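Local structure of monalysin (Pseudomonas entomophila, 4MKO) at residues 11-16 and 182-187. The protein forms beta-barrel pores in host membranes, a cytolytic and hemolytic toxin that damages the intestine of Drosophila and adds to bacterial virulence. Sequence-based numbering, arbitrary orientation. Where two conformers were deposited one is given.
Sequences KGDFAI and ITQRKR. With ACT (acetate ion), chain J.
Q184 reaches D13 because its CG stands anti to the backbone N (chi1 -170°) and the chain runs on extended, while CG of D13, anti to its carbonyl carbon (chi1 -80°), brings the carboxylate in from the opposite direction. The CA atoms of the two stay 10.3 Å apart. NE2 of Q184 donates to OD1 of D13 over 2.9 Å; the oxygen lies in the amide plane, yet the donor stands above the carboxylate plane, 36° out of it. An amide suits the strand because it can give and take at once: a water donates to both OE1 of Q184 and OD1 of D13. Aspartate offers two acceptors, OD2 taking N of S111, whose O accepts from NE2 of Q184. Lysine is long and flexible: in one of two modelled conformers, bent at chi3, NZ of K186 donates to the water over 2.8 Å and to an acetate ion, probably a crystallisation additive, and forms a salt bridge with D17, farther along helix 12-20. OD1 of D13, 4.5 Å from NZ of K186, is too distant for one. The contact thus sets helix 12-20, near its start, against strand 173-191, which pairs with strand 136-151 in the aerolysin-like fold.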
loop_
_atom_site.group_PDB
_atom_site.type_symbol
_atom_site.label_atom_id
_atom_site.label_comp_id
_atom_site.label_asym_id
_atom_site.label_seq_id
_atom_site.Cartn_x
_atom_site.Cartn_y
_atom_site.Cartn_z
ATOM N N LYS A 11 -8.911 11.050 -1.018
ATOM C CA LYS A 11 -8.707 11.232 0.418
ATOM C C LYS A 11 -9.761 10.418 1.187
ATOM O O LYS A 11 -10.940 10.759 1.146
ATOM C CB LYS A 11 -8.792 12.725 0.780
ATOM C CG LYS A 11 -8.587 13.032 2.262
ATOM C CD LYS A 11 -8.594 14.544 2.465
ATOM C CE LYS A 11 -8.403 14.939 3.905
ATOM N NZ LYS A 11 -8.467 16.418 4.076
ATOM N N GLY A 12 -9.321 9.362 1.859
ATOM C CA GLY A 12 -10.164 8.523 2.705
ATOM C C GLY A 12 -10.901 7.424 1.971
ATOM O O GLY A 12 -10.992 7.427 0.734
ATOM N N ASP A 13 -11.448 6.481 2.745
ATOM C CA ASP A 13 -12.162 5.313 2.235
ATOM C C ASP A 13 -13.402 5.655 1.426
ATOM O O ASP A 13 -13.677 4.941 0.457
ATOM C CB ASP A 13 -12.519 4.337 3.367
ATOM C CG ASP A 13 -11.390 3.424 3.845
ATOM O OD1 ASP A 13 -10.419 3.214 3.076
ATOM O OD2 ASP A 13 -11.501 2.887 4.968
ATOM N N PHE A 14 -14.158 6.712 1.802
ATOM C CA PHE A 14 -15.347 7.058 0.984
ATOM C C PHE A 14 -14.908 7.442 -0.436
ATOM O O PHE A 14 -15.518 6.963 -1.396
ATOM C CB PHE A 14 -16.188 8.178 1.618
ATOM C CG PHE A 14 -17.045 7.672 2.761
ATOM C CD1 PHE A 14 -18.174 6.899 2.516
ATOM C CD2 PHE A 14 -16.742 8.003 4.075
ATOM C CE1 PHE A 14 -18.960 6.424 3.575
ATOM C CE2 PHE A 14 -17.528 7.530 5.129
ATOM C CZ PHE A 14 -18.645 6.763 4.869
ATOM N N ALA A 15 -13.803 8.223 -0.559
ATOM C CA ALA A 15 -13.259 8.627 -1.869
ATOM C C ALA A 15 -12.676 7.448 -2.663
ATOM O O ALA A 15 -12.938 7.351 -3.864
ATOM C CB ALA A 15 -12.246 9.756 -1.719
ATOM N N ILE A 16 -11.948 6.519 -2.008
ATOM C CA ILE A 16 -11.424 5.318 -2.680
ATOM C C ILE A 16 -12.592 4.445 -3.181
ATOM O O ILE A 16 -12.528 3.907 -4.286
ATOM C CB ILE A 16 -10.402 4.529 -1.809
ATOM C CG1 ILE A 16 -9.170 5.411 -1.503
ATOM C CG2 ILE A 16 -10.012 3.160 -2.456
ATOM C CD1 ILE A 16 -8.335 4.993 -0.284
ATOM N N ILE A 182 0.467 -2.849 2.739
ATOM C CA ILE A 182 -0.393 -3.731 3.533
ATOM C C ILE A 182 -1.689 -3.895 2.736
ATOM O O ILE A 182 -1.955 -3.105 1.819
ATOM C CB ILE A 182 -0.654 -3.183 4.981
ATOM C CG1 ILE A 182 -1.573 -1.916 4.986
ATOM C CG2 ILE A 182 0.672 -2.935 5.759
ATOM C CD1 ILE A 182 -2.023 -1.390 6.350
ATOM N N THR A 183 -2.506 -4.887 3.085
ATOM C CA THR A 183 -3.794 -5.029 2.406
ATOM C C THR A 183 -4.913 -4.452 3.241
ATOM O O THR A 183 -4.785 -4.292 4.462
ATOM C CB THR A 183 -4.129 -6.503 2.151
ATOM O OG1 THR A 183 -3.829 -7.248 3.334
ATOM C CG2 THR A 183 -3.420 -7.079 0.928
ATOM N N GLN A 184 -6.035 -4.185 2.569
ATOM C CA GLN A 184 -7.304 -3.760 3.171
ATOM C C GLN A 184 -8.274 -4.931 2.964
ATOM O O GLN A 184 -8.139 -5.666 1.986
ATOM C CB GLN A 184 -7.842 -2.508 2.452
ATOM C CG GLN A 184 -9.027 -1.850 3.145
ATOM C CD GLN A 184 -9.433 -0.573 2.465
ATOM O OE1 GLN A 184 -9.548 -0.492 1.236
ATOM N NE2 GLN A 184 -9.699 0.441 3.253
ATOM N N ARG A 185 -9.267 -5.078 3.853
ATOM C CA ARG A 185 -10.294 -6.126 3.747
ATOM C C ARG A 185 -11.334 -5.698 2.688
ATOM O O ARG A 185 -12.509 -5.464 2.993
ATOM C CB ARG A 185 -10.934 -6.397 5.117
ATOM C CG ARG A 185 -11.726 -7.710 5.112
ATOM C CD ARG A 185 -12.025 -8.249 6.498
ATOM N NE ARG A 185 -12.765 -7.304 7.324
ATOM C CZ ARG A 185 -14.085 -7.270 7.436
ATOM N NH1 ARG A 185 -14.839 -8.113 6.740
ATOM N NH2 ARG A 185 -14.666 -6.379 8.233
ATOM N N LYS A 186 -10.861 -5.589 1.435
ATOM C CA LYS A 186 -11.653 -5.156 0.296
ATOM C C LYS A 186 -11.151 -5.859 -0.957
ATOM O O LYS A 186 -9.940 -5.889 -1.218
ATOM C CB LYS A 186 -11.510 -3.639 0.165
ATOM C CG LYS A 186 -12.545 -2.961 -0.685
ATOM C CD LYS A 186 -12.520 -1.449 -0.494
ATOM C CE LYS A 186 -13.116 -1.000 0.823
ATOM N NZ LYS A 186 -13.201 0.480 0.899
ATOM N N ARG A 187 -12.073 -6.440 -1.709
ATOM C CA ARG A 187 -11.743 -7.134 -2.944
ATOM C C ARG A 187 -12.740 -6.731 -4.027
ATOM O O ARG A 187 -13.903 -6.461 -3.731
ATOM C CB ARG A 187 -11.702 -8.663 -2.735
ATOM C CG ARG A 187 -13.066 -9.319 -2.474
ATOM C CD ARG A 187 -13.745 -9.796 -3.746
ATOM N NE ARG A 187 -15.088 -10.322 -3.470
ATOM C CZ ARG A 187 -16.208 -9.605 -3.428
ATOM N NH1 ARG A 187 -16.172 -8.288 -3.609
ATOM N NH2 ARG A 187 -17.372 -10.196 -3.181
HETATM C C ACT J . -14.427 0.964 4.564
HETATM O O ACT J . -13.905 1.205 3.460
HETATM O OXT ACT J . -14.044 1.441 5.671
HETATM C CH3 ACT J . -15.635 0.019 4.559
HETATM O O HOH W 1 -10.850 1.981 0.600
#